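Local atomic coordinates of oxalate biosynthetic component 1 (Burkholderia thailandensis, PDB entry 5IKY), a protein that takes part in quorum sensing-dependent oxalate production as a bifunctional enzyme, combining a serine hydrolase of the alpha/beta hydrolase family with an additional lyase activity. Residues A[853-858]-A[867-872]; A[874-879]-A[946-951]; A[940-945]-A[979-984]. All coordinates share one frame; numbering follows the deposited sequence.

Contact 1: A[853-858]-A[867-872]; sequences LHNRFA and YFSEES
N855 and Y867 meet where helix 849-860 faces the loop that leads into helix 870-879. The unit is a helix-loop-helix in the alpha/beta hydrolase part of the chain, with S869 as N-cap of the second helix. The N855 amide comes to the edge of the tyrosine ring, near its plane. ND2 of N855 lies 3.1 Å from CE1 of Y867, so the fit is tight. The same ND2 gives a weak hydrogen bond to OH of Y867, at 3.5 Å and 145°. It also rests on CB of S869, 3.2 Å away. N855 has CG anti to the backbone N (chi1 178°), and this carries the amide off the helix and places it between Y867 and S869. The amide and ring planes are 33° apart. One turn on, CB of A858 packs against CZ of Y867 at 3.8 Å. H854 crosses Y867 at about a right angle, with NE2 4.1 Å from the tyrosine OH.

A second shell sets these groups. OD1 of N855 accepts from NE2 of Q943, while S869 N gives its hydrogen bond to OE1 of that same glutamine. Q943 thus links N855 to the N-cap residue S869; the N855 amide itself is held at OD1 by Q943 and only weakly at ND2 by Y867. The H854 ring is held through ND1 by the carbonyl of A720 and stacks edge-to-face with H724. At the start of helix 870-879, OG of S869 and OG of S872 share a hydrogen bond of 2.9 Å.

Contact 2: A[874-879]-A[946-951]; sequences LIYERL and VQACRD
Helices 870-879 and 937-955 touch through Y876 and Q947, whose CA atoms are 7.3 Å apart; the axes of segments 874-879 and 946-951 come within 10.4 Å and cross at -57°. Here helix 870-879 crosses the helix after strand 929-935 of the alpha/beta hydrolase sheet. Y876 does most of the work. Its CG is anti to the backbone N (chi1 160°), which sends the ring across to the second helix. CB of Q947 sits over one face, almost straight above the ring centre at 3.5 Å, in a CH-pi contact. The glutamine chain then runs on extended, in the opposite sense to the tyrosine, and brings OE1 of Q947 to 3.3 Å from CD2 of Y876. The Q947 amide is held through NE2 by the carbonyl of Q943. On the other side of the ring's rim, CB of A948 lies 3.9 Å from CE1 of Y876.

The phenol ends beside the backbone of Q947, and its OH donates to OD2 of D951 at 2.9 Å. The oxygen is met on its anti side, 30° out of the carboxylate plane. OE2 of E877 is 4.6 Å from the same OD2, without contact. Two like charges so near would tend to raise each other's affinity for a proton. The tyrosine hydroxyl would offset this in part by stabilising the negative charge on D951.

Contact 3: A[940-945]-A[979-984]; sequences TAQQLD and DIHLDW
Q942 runs extended beyond CG (chi2 169°), and chi3 of 135° turns its amide to set OE1 and NE2 against the backbone on either side of I980. NE2 of Q942 donates to O of D979 at 3.1 Å, nearly straight at 174°. OE1 of Q942 accepts from N of H981 at 2.8 Å, with the donor in the carbonyl plane and a more bent N-H angle. The amide thus bridges the carbonyl before I980 and the N-H after it. The two bonds across this contact hold the amide's rotation. The amide also meets the imidazole at its edge, with OE1 of Q942 3.6 Å from CD2 of H981. One face of that ring is covered by W984, whose CH2 stands over its centre. H981 and W984 are the ends of a type I turn. D979 turns its carboxylate elsewhere, to T1005.

The contact ties helix 937-955 to the loop after strand 969-976. In this alpha/beta hydrolase fold, strands 929-935 and 969-976, neighbours and parallel, are joined by a beta-alpha-beta crossover whose connection holds helices 937-955 and 959-966.

From the N terminus, contact 1 comes first and closes a short connection, with eight residues between its segments, joining helices 849-860 and 870-879. Contact 2 opens on the latter helix and spans 66 residues to helix 937-955. Contact 3 starts on that same helix, before contact 2 has closed, and ends in the loop after strand 969-976, so contacts 2 and 3 cross. Contact 1 lies in series with both. Helix 937-955 joins all three: Q943 reaches contact 1, L944 packs on Y876 of contact 2, and V946 touches W984 of contact 3. Together they join helices 849-860 and 870-879 and the loop after strand 969-976 to this one helix beside the mixed sheet.

Contact 1: A[853-858]-A[867-872]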
loop_
_atom_site.group_PDB
_atom_site.type_symbol
_atom_site.label_atom_id
_atom_site.label_comp_id
_atom_site.label_asym_id
_atom_site.label_seq_id
_atom_site.Cartn_x
_atom_site.Cartn_y
_atom_site.Cartn_z
ATOM N N LEU A 853 -3.596 -18.679 21.171
ATOM C CA LEU A 853 -2.752 -17.622 20.632
ATOM C C LEU A 853 -1.450 -17.516 21.418
ATOM O O LEU A 853 -0.380 -17.333 20.838
ATOM C CB LEU A 853 -3.496 -16.286 20.638
ATOM C CG LEU A 853 -4.571 -16.152 19.557
ATOM C CD1 LEU A 853 -5.431 -14.928 19.776
ATOM C CD2 LEU A 853 -3.926 -16.080 18.202
ATOM N N HIS A 854 -1.541 -17.634 22.739
ATOM C CA HIS A 854 -0.348 -17.626 23.577
ATOM C C HIS A 854 0.563 -18.791 23.223
ATOM O O HIS A 854 1.767 -18.617 23.044
ATOM C CB HIS A 854 -0.710 -17.694 25.058
ATOM C CG HIS A 854 0.452 -18.030 25.939
ATOM N ND1 HIS A 854 1.385 -17.093 26.330
ATOM C CD2 HIS A 854 0.844 -19.204 26.489
ATOM C CE1 HIS A 854 2.297 -17.674 27.090
ATOM N NE2 HIS A 854 1.992 -18.954 27.201
ATOM N N ASN A 855 -0.026 -19.979 23.132
ATOM C CA ASN A 855 0.701 -21.181 22.747
ATOM C C ASN A 855 1.414 -20.993 21.415
ATOM O O ASN A 855 2.572 -21.384 21.250
ATOM C CB ASN A 855 -0.254 -22.371 22.670
ATOM C CG ASN A 855 0.438 -23.641 22.238
ATOM O OD1 ASN A 855 0.286 -24.091 21.102
ATOM N ND2 ASN A 855 1.209 -24.229 23.142
ATOM N N ARG A 856 0.704 -20.379 20.475
ATOM C CA ARG A 856 1.227 -20.065 19.153
ATOM C C ARG A 856 2.507 -19.232 19.233
ATOM O O ARG A 856 3.545 -19.615 18.691
ATOM C CB ARG A 856 0.164 -19.317 18.346
ATOM C CG ARG A 856 -0.090 -19.862 16.956
ATOM C CD ARG A 856 -1.221 -19.097 16.280
ATOM N NE ARG A 856 -0.929 -17.667 16.185
ATOM C CZ ARG A 856 -1.788 -16.756 15.739
ATOM N NH1 ARG A 856 -3.000 -17.119 15.346
ATOM N NH2 ARG A 856 -1.436 -15.479 15.689
ATOM N N PHE A 857 2.424 -18.094 19.916
ATOM C CA PHE A 857 3.552 -17.173 20.024
ATOM C C PHE A 857 4.670 -17.715 20.909
ATOM O O PHE A 857 5.844 -17.430 20.678
ATOM C CB PHE A 857 3.082 -15.819 20.558
ATOM C CG PHE A 857 2.341 -14.994 19.546
ATOM C CD1 PHE A 857 3.010 -14.433 18.471
ATOM C CD2 PHE A 857 0.978 -14.775 19.669
ATOM C CE1 PHE A 857 2.336 -13.673 17.538
ATOM C CE2 PHE A 857 0.297 -14.015 18.737
ATOM C CZ PHE A 857 0.977 -13.463 17.669
ATOM N N ALA A 858 4.305 -18.487 21.927
ATOM C CA ALA A 858 5.296 -19.097 22.804
ATOM C C ALA A 858 6.117 -20.124 22.033
ATOM O O ALA A 858 7.309 -20.297 22.285
ATOM C CB ALA A 858 4.625 -19.741 24.006
ATOM N N TYR A 867 9.056 -27.131 23.468
ATOM C CA TYR A 867 7.779 -26.629 23.972
ATOM C C TYR A 867 6.572 -27.307 23.326
ATOM O O TYR A 867 6.512 -27.459 22.105
ATOM C CB TYR A 867 7.694 -25.114 23.764
ATOM C CG TYR A 867 6.430 -24.473 24.290
ATOM C CD1 TYR A 867 5.340 -24.255 23.458
ATOM C CD2 TYR A 867 6.331 -24.073 25.617
ATOM C CE1 TYR A 867 4.185 -23.667 23.932
ATOM C CE2 TYR A 867 5.178 -23.481 26.100
ATOM C CZ TYR A 867 4.109 -23.281 25.253
ATOM O OH TYR A 867 2.958 -22.694 25.726
ATOM N N PHE A 868 5.615 -27.706 24.159
ATOM C CA PHE A 868 4.349 -28.257 23.682
ATOM C C PHE A 868 3.263 -28.123 24.751
ATOM O O PHE A 868 3.540 -28.221 25.946
ATOM C CB PHE A 868 4.513 -29.722 23.265
ATOM C CG PHE A 868 4.852 -30.647 24.399
ATOM C CD1 PHE A 868 6.158 -30.771 24.846
ATOM C CD2 PHE A 868 3.866 -31.406 25.007
ATOM C CE1 PHE A 868 6.470 -31.626 25.886
ATOM C CE2 PHE A 868 4.173 -32.266 26.046
ATOM C CZ PHE A 868 5.478 -32.375 26.486
ATOM N N SER A 869 2.027 -27.898 24.313
ATOM C CA SER A 869 0.912 -27.680 25.230
ATOM C C SER A 869 0.243 -28.985 25.642
ATOM O O SER A 869 0.531 -30.047 25.089
ATOM C CB SER A 869 -0.129 -26.755 24.597
ATOM O OG SER A 869 -0.747 -27.372 23.479
ATOM N N GLU A 870 -0.656 -28.892 26.617
ATOM C CA GLU A 870 -1.416 -30.050 27.073
ATOM C C GLU A 870 -2.407 -30.492 26.002
ATOM O O GLU A 870 -2.719 -31.677 25.882
ATOM C CB GLU A 870 -2.151 -29.734 28.379
ATOM N N GLU A 871 -2.896 -29.530 25.224
ATOM C CA GLU A 871 -3.833 -29.815 24.143
ATOM C C GLU A 871 -3.148 -30.582 23.016
ATOM O O GLU A 871 -3.772 -31.401 22.340
ATOM C CB GLU A 871 -4.447 -28.521 23.598
ATOM C CG GLU A 871 -5.349 -27.784 24.581
ATOM C CD GLU A 871 -4.574 -27.050 25.659
ATOM O OE1 GLU A 871 -3.744 -26.184 25.312
ATOM O OE2 GLU A 871 -4.791 -27.346 26.853
ATOM N N SER A 872 -1.861 -30.309 22.820
ATOM C CA SER A 872 -1.077 -31.003 21.808
ATOM C C SER A 872 -0.825 -32.450 22.213
ATOM O O SER A 872 -0.829 -33.350 21.372
ATOM C CB SER A 872 0.254 -30.286 21.573
ATOM O OG SER A 872 0.044 -28.947 21.164
#

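Contact 2: A[874-879]-A[946-951]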
loop_
_atom_site.group_PDB
_atom_site.type_symbol
_atom_site.label_atom_id
_atom_site.label_comp_id
_atom_site.label_asym_id
_atom_site.label_seq_id
_atom_site.Cartn_x
_atom_site.Cartn_y
_atom_site.Cartn_z
ATOM N N LEU A 874 -2.672 -34.534 24.083
ATOM C CA LEU A 874 -3.858 -35.364 23.902
ATOM C C LEU A 874 -4.038 -35.807 22.453
ATOM O O LEU A 874 -4.486 -36.921 22.184
ATOM C CB LEU A 874 -5.101 -34.613 24.375
ATOM C CG LEU A 874 -5.127 -34.262 25.862
ATOM C CD1 LEU A 874 -6.223 -33.250 26.156
ATOM C CD2 LEU A 874 -5.319 -35.527 26.694
ATOM N N ILE A 875 -3.683 -34.928 21.522
ATOM C CA ILE A 875 -3.774 -35.244 20.103
ATOM C C ILE A 875 -2.597 -36.113 19.668
ATOM O O ILE A 875 -2.767 -37.071 18.916
ATOM C CB ILE A 875 -3.819 -33.964 19.241
ATOM C CG1 ILE A 875 -4.990 -33.076 19.671
ATOM C CG2 ILE A 875 -3.931 -34.313 17.765
ATOM C CD1 ILE A 875 -5.121 -31.803 18.866
ATOM N N TYR A 876 -1.406 -35.781 20.160
ATOM C CA TYR A 876 -0.185 -36.491 19.787
ATOM C C TYR A 876 -0.204 -37.971 20.158
ATOM O O TYR A 876 0.007 -38.835 19.308
ATOM C CB TYR A 876 1.035 -35.831 20.436
ATOM C CG TYR A 876 2.246 -36.735 20.509
ATOM C CD1 TYR A 876 2.979 -37.039 19.369
ATOM C CD2 TYR A 876 2.655 -37.284 21.717
ATOM C CE1 TYR A 876 4.084 -37.868 19.429
ATOM C CE2 TYR A 876 3.759 -38.114 21.788
ATOM C CZ TYR A 876 4.470 -38.402 20.642
ATOM O OH TYR A 876 5.571 -39.227 20.709
ATOM N N GLU A 877 -0.454 -38.254 21.432
ATOM C CA GLU A 877 -0.305 -39.605 21.960
ATOM C C GLU A 877 -1.316 -40.592 21.372
ATOM O O GLU A 877 -1.069 -41.797 21.352
ATOM C CB GLU A 877 -0.415 -39.584 23.486
ATOM C CG GLU A 877 0.488 -38.548 24.139
ATOM C CD GLU A 877 0.887 -38.912 25.554
ATOM O OE1 GLU A 877 -0.011 -39.180 26.380
ATOM O OE2 GLU A 877 2.104 -38.922 25.840
ATOM N N ARG A 878 -2.440 -40.080 20.882
ATOM C CA ARG A 878 -3.469 -40.937 20.302
ATOM C C ARG A 878 -3.337 -41.045 18.783
ATOM O O ARG A 878 -3.843 -41.990 18.177
ATOM C CB ARG A 878 -4.862 -40.419 20.670
ATOM N N LEU A 879 -2.649 -40.082 18.175
ATOM C CA LEU A 879 -2.549 -40.016 16.717
ATOM C C LEU A 879 -1.150 -40.324 16.181
ATOM O O LEU A 879 -1.010 -41.016 15.172
ATOM C CB LEU A 879 -2.988 -38.632 16.229
ATOM C CG LEU A 879 -2.714 -38.267 14.767
ATOM C CD1 LEU A 879 -3.486 -39.167 13.818
ATOM C CD2 LEU A 879 -3.038 -36.802 14.512
ATOM N N VAL A 946 7.644 -32.297 18.078
ATOM C CA VAL A 946 8.475 -32.129 19.264
ATOM C C VAL A 946 8.314 -33.301 20.229
ATOM O O VAL A 946 9.300 -33.865 20.706
ATOM C CB VAL A 946 8.139 -30.813 20.001
ATOM C CG1 VAL A 946 8.769 -30.793 21.385
ATOM C CG2 VAL A 946 8.596 -29.614 19.183
ATOM N N GLN A 947 7.066 -33.664 20.506
ATOM C CA GLN A 947 6.768 -34.771 21.407
ATOM C C GLN A 947 7.258 -36.099 20.843
ATOM O O GLN A 947 7.665 -36.988 21.592
ATOM C CB GLN A 947 5.266 -34.845 21.683
ATOM C CG GLN A 947 4.695 -33.604 22.342
ATOM C CD GLN A 947 3.218 -33.740 22.642
ATOM O OE1 GLN A 947 2.819 -34.517 23.511
ATOM N NE2 GLN A 947 2.396 -32.985 21.924
ATOM N N ALA A 948 7.212 -36.228 19.520
ATOM C CA ALA A 948 7.679 -37.434 18.849
ATOM C C ALA A 948 9.184 -37.601 19.033
ATOM O O ALA A 948 9.674 -38.712 19.234
ATOM C CB ALA A 948 7.324 -37.396 17.371
ATOM N N CYS A 949 9.909 -36.490 18.965
ATOM C CA CYS A 949 11.350 -36.503 19.188
ATOM C C CYS A 949 11.675 -36.877 20.631
ATOM O O CYS A 949 12.631 -37.607 20.890
ATOM C CB CYS A 949 11.963 -35.142 18.847
ATOM S SG CYS A 949 11.865 -34.686 17.099
ATOM N N ARG A 950 10.872 -36.376 21.565
ATOM C CA ARG A 950 11.074 -36.655 22.983
ATOM C C ARG A 950 10.877 -38.138 23.288
ATOM O O ARG A 950 11.678 -38.745 23.998
ATOM C CB ARG A 950 10.125 -35.809 23.837
ATOM N N ASP A 951 9.809 -38.717 22.748
ATOM C CA ASP A 951 9.550 -40.144 22.920
ATOM C C ASP A 951 10.487 -40.981 22.057
ATOM O O ASP A 951 11.020 -41.994 22.511
ATOM C CB ASP A 951 8.094 -40.478 22.584
ATOM C CG ASP A 951 7.144 -40.154 23.721
ATOM O OD1 ASP A 951 7.622 -39.921 24.850
ATOM O OD2 ASP A 951 5.918 -40.147 23.485
#

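Contact 3: A[940-945]-A[979-984]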
loop_
_atom_site.group_PDB
_atom_site.type_symbol
_atom_site.label_atom_id
_atom_site.label_comp_id
_atom_site.label_asym_id
_atom_site.label_seq_id
_atom_site.Cartn_x
_atom_site.Cartn_y
_atom_site.Cartn_z
ATOM N N THR A 940 0.128 -26.525 16.223
ATOM C CA THR A 940 -0.232 -27.782 16.869
ATOM C C THR A 940 0.554 -28.934 16.251
ATOM O O THR A 940 0.994 -29.846 16.950
ATOM C CB THR A 940 -1.748 -28.060 16.754
ATOM O OG1 THR A 940 -2.481 -27.022 17.416
ATOM C CG2 THR A 940 -2.102 -29.401 17.382
ATOM N N ALA A 941 0.739 -28.870 14.936
ATOM C CA ALA A 941 1.459 -29.902 14.198
ATOM C C ALA A 941 2.916 -30.010 14.637
ATOM O O ALA A 941 3.407 -31.103 14.913
ATOM C CB ALA A 941 1.382 -29.626 12.710
ATOM N N GLN A 942 3.603 -28.874 14.698
ATOM C CA GLN A 942 5.010 -28.857 15.082
ATOM C C GLN A 942 5.199 -29.264 16.540
ATOM O O GLN A 942 6.274 -29.720 16.929
ATOM C CB GLN A 942 5.616 -27.475 14.838
ATOM C CG GLN A 942 6.193 -27.298 13.444
ATOM C CD GLN A 942 6.544 -25.858 13.139
ATOM O OE1 GLN A 942 7.613 -25.567 12.599
ATOM N NE2 GLN A 942 5.640 -24.946 13.478
ATOM N N GLN A 943 4.154 -29.100 17.344
ATOM C CA GLN A 943 4.197 -29.545 18.729
ATOM C C GLN A 943 4.067 -31.064 18.808
ATOM O O GLN A 943 4.507 -31.680 19.778
ATOM C CB GLN A 943 3.100 -28.866 19.552
ATOM C CG GLN A 943 3.422 -27.425 19.917
ATOM C CD GLN A 943 2.243 -26.697 20.531
ATOM O OE1 GLN A 943 1.985 -26.809 21.728
ATOM N NE2 GLN A 943 1.525 -25.937 19.711
ATOM N N LEU A 944 3.466 -31.665 17.784
ATOM C CA LEU A 944 3.393 -33.121 17.702
ATOM C C LEU A 944 4.762 -33.687 17.347
ATOM O O LEU A 944 5.155 -34.748 17.835
ATOM C CB LEU A 944 2.358 -33.573 16.668
ATOM C CG LEU A 944 0.916 -33.076 16.789
ATOM C CD1 LEU A 944 -0.003 -33.890 15.886
ATOM C CD2 LEU A 944 0.434 -33.112 18.229
ATOM N N ASP A 945 5.479 -32.969 16.489
ATOM C CA ASP A 945 6.818 -33.366 16.071
ATOM C C ASP A 945 7.783 -33.328 17.249
ATOM O O ASP A 945 8.630 -34.209 17.401
ATOM C CB ASP A 945 7.317 -32.454 14.948
ATOM C CG ASP A 945 6.386 -32.440 13.750
ATOM O OD1 ASP A 945 5.327 -33.101 13.808
ATOM O OD2 ASP A 945 6.703 -31.754 12.755
ATOM N N ASP A 979 5.121 -19.505 13.084
ATOM C CA ASP A 979 6.361 -19.704 12.347
ATOM C C ASP A 979 6.643 -21.179 12.112
ATOM O O ASP A 979 6.393 -22.018 12.978
ATOM C CB ASP A 979 7.540 -19.070 13.088
ATOM C CG ASP A 979 7.567 -17.562 12.962
ATOM O OD1 ASP A 979 6.986 -17.031 11.993
ATOM O OD2 ASP A 979 8.185 -16.906 13.828
ATOM N N ILE A 980 7.157 -21.491 10.928
ATOM C CA ILE A 980 7.623 -22.837 10.632
ATOM C C ILE A 980 9.117 -22.917 10.898
ATOM O O ILE A 980 9.922 -22.345 10.161
ATOM C CB ILE A 980 7.339 -23.241 9.177
ATOM C CG1 ILE A 980 5.837 -23.184 8.890
ATOM C CG2 ILE A 980 7.882 -24.636 8.902
ATOM C CD1 ILE A 980 5.478 -23.549 7.466
ATOM N N HIS A 981 9.486 -23.615 11.966
ATOM C CA HIS A 981 10.888 -23.765 12.322
ATOM C C HIS A 981 11.575 -24.682 11.322
ATOM O O HIS A 981 11.511 -25.907 11.433
ATOM C CB HIS A 981 11.024 -24.302 13.742
ATOM C CG HIS A 981 10.293 -23.488 14.764
ATOM N ND1 HIS A 981 10.913 -22.522 15.528
ATOM C CD2 HIS A 981 8.992 -23.486 15.138
ATOM C CE1 HIS A 981 10.025 -21.965 16.332
ATOM N NE2 HIS A 981 8.852 -22.532 16.116
ATOM N N LEU A 982 12.228 -24.067 10.343
ATOM C CA LEU A 982 12.803 -24.780 9.212
ATOM C C LEU A 982 13.905 -25.759 9.616
ATOM O O LEU A 982 14.077 -26.799 8.983
ATOM C CB LEU A 982 13.345 -23.771 8.194
ATOM C CG LEU A 982 13.960 -24.318 6.907
ATOM C CD1 LEU A 982 13.010 -25.287 6.226
ATOM C CD2 LEU A 982 14.317 -23.173 5.976
ATOM N N ASP A 983 14.637 -25.433 10.677
ATOM C CA ASP A 983 15.795 -26.230 11.077
ATOM C C ASP A 983 15.472 -27.299 12.121
ATOM O O ASP A 983 16.378 -27.935 12.660
ATOM C CB ASP A 983 16.902 -25.316 11.609
ATOM C CG ASP A 983 17.512 -24.450 10.525
ATOM O OD1 ASP A 983 17.485 -24.867 9.346
ATOM O OD2 ASP A 983 18.019 -23.356 10.849
ATOM N N TRP A 984 14.190 -27.501 12.405
ATOM C CA TRP A 984 13.781 -28.529 13.357
ATOM C C TRP A 984 13.549 -29.874 12.676
ATOM O O TRP A 984 13.373 -29.943 11.459
ATOM C CB TRP A 984 12.502 -28.116 14.090
ATOM C CG TRP A 984 12.686 -27.064 15.137
ATOM C CD1 TRP A 984 13.824 -26.364 15.412
ATOM C CD2 TRP A 984 11.694 -26.597 16.060
ATOM N NE1 TRP A 984 13.601 -25.484 16.444
ATOM C CE2 TRP A 984 12.300 -25.606 16.859
ATOM C CE3 TRP A 984 10.350 -26.913 16.281
ATOM C CZ2 TRP A 984 11.611 -24.935 17.866
ATOM C CZ3 TRP A 984 9.667 -26.245 17.282
ATOM C CH2 TRP A 984 10.297 -25.267 18.062
#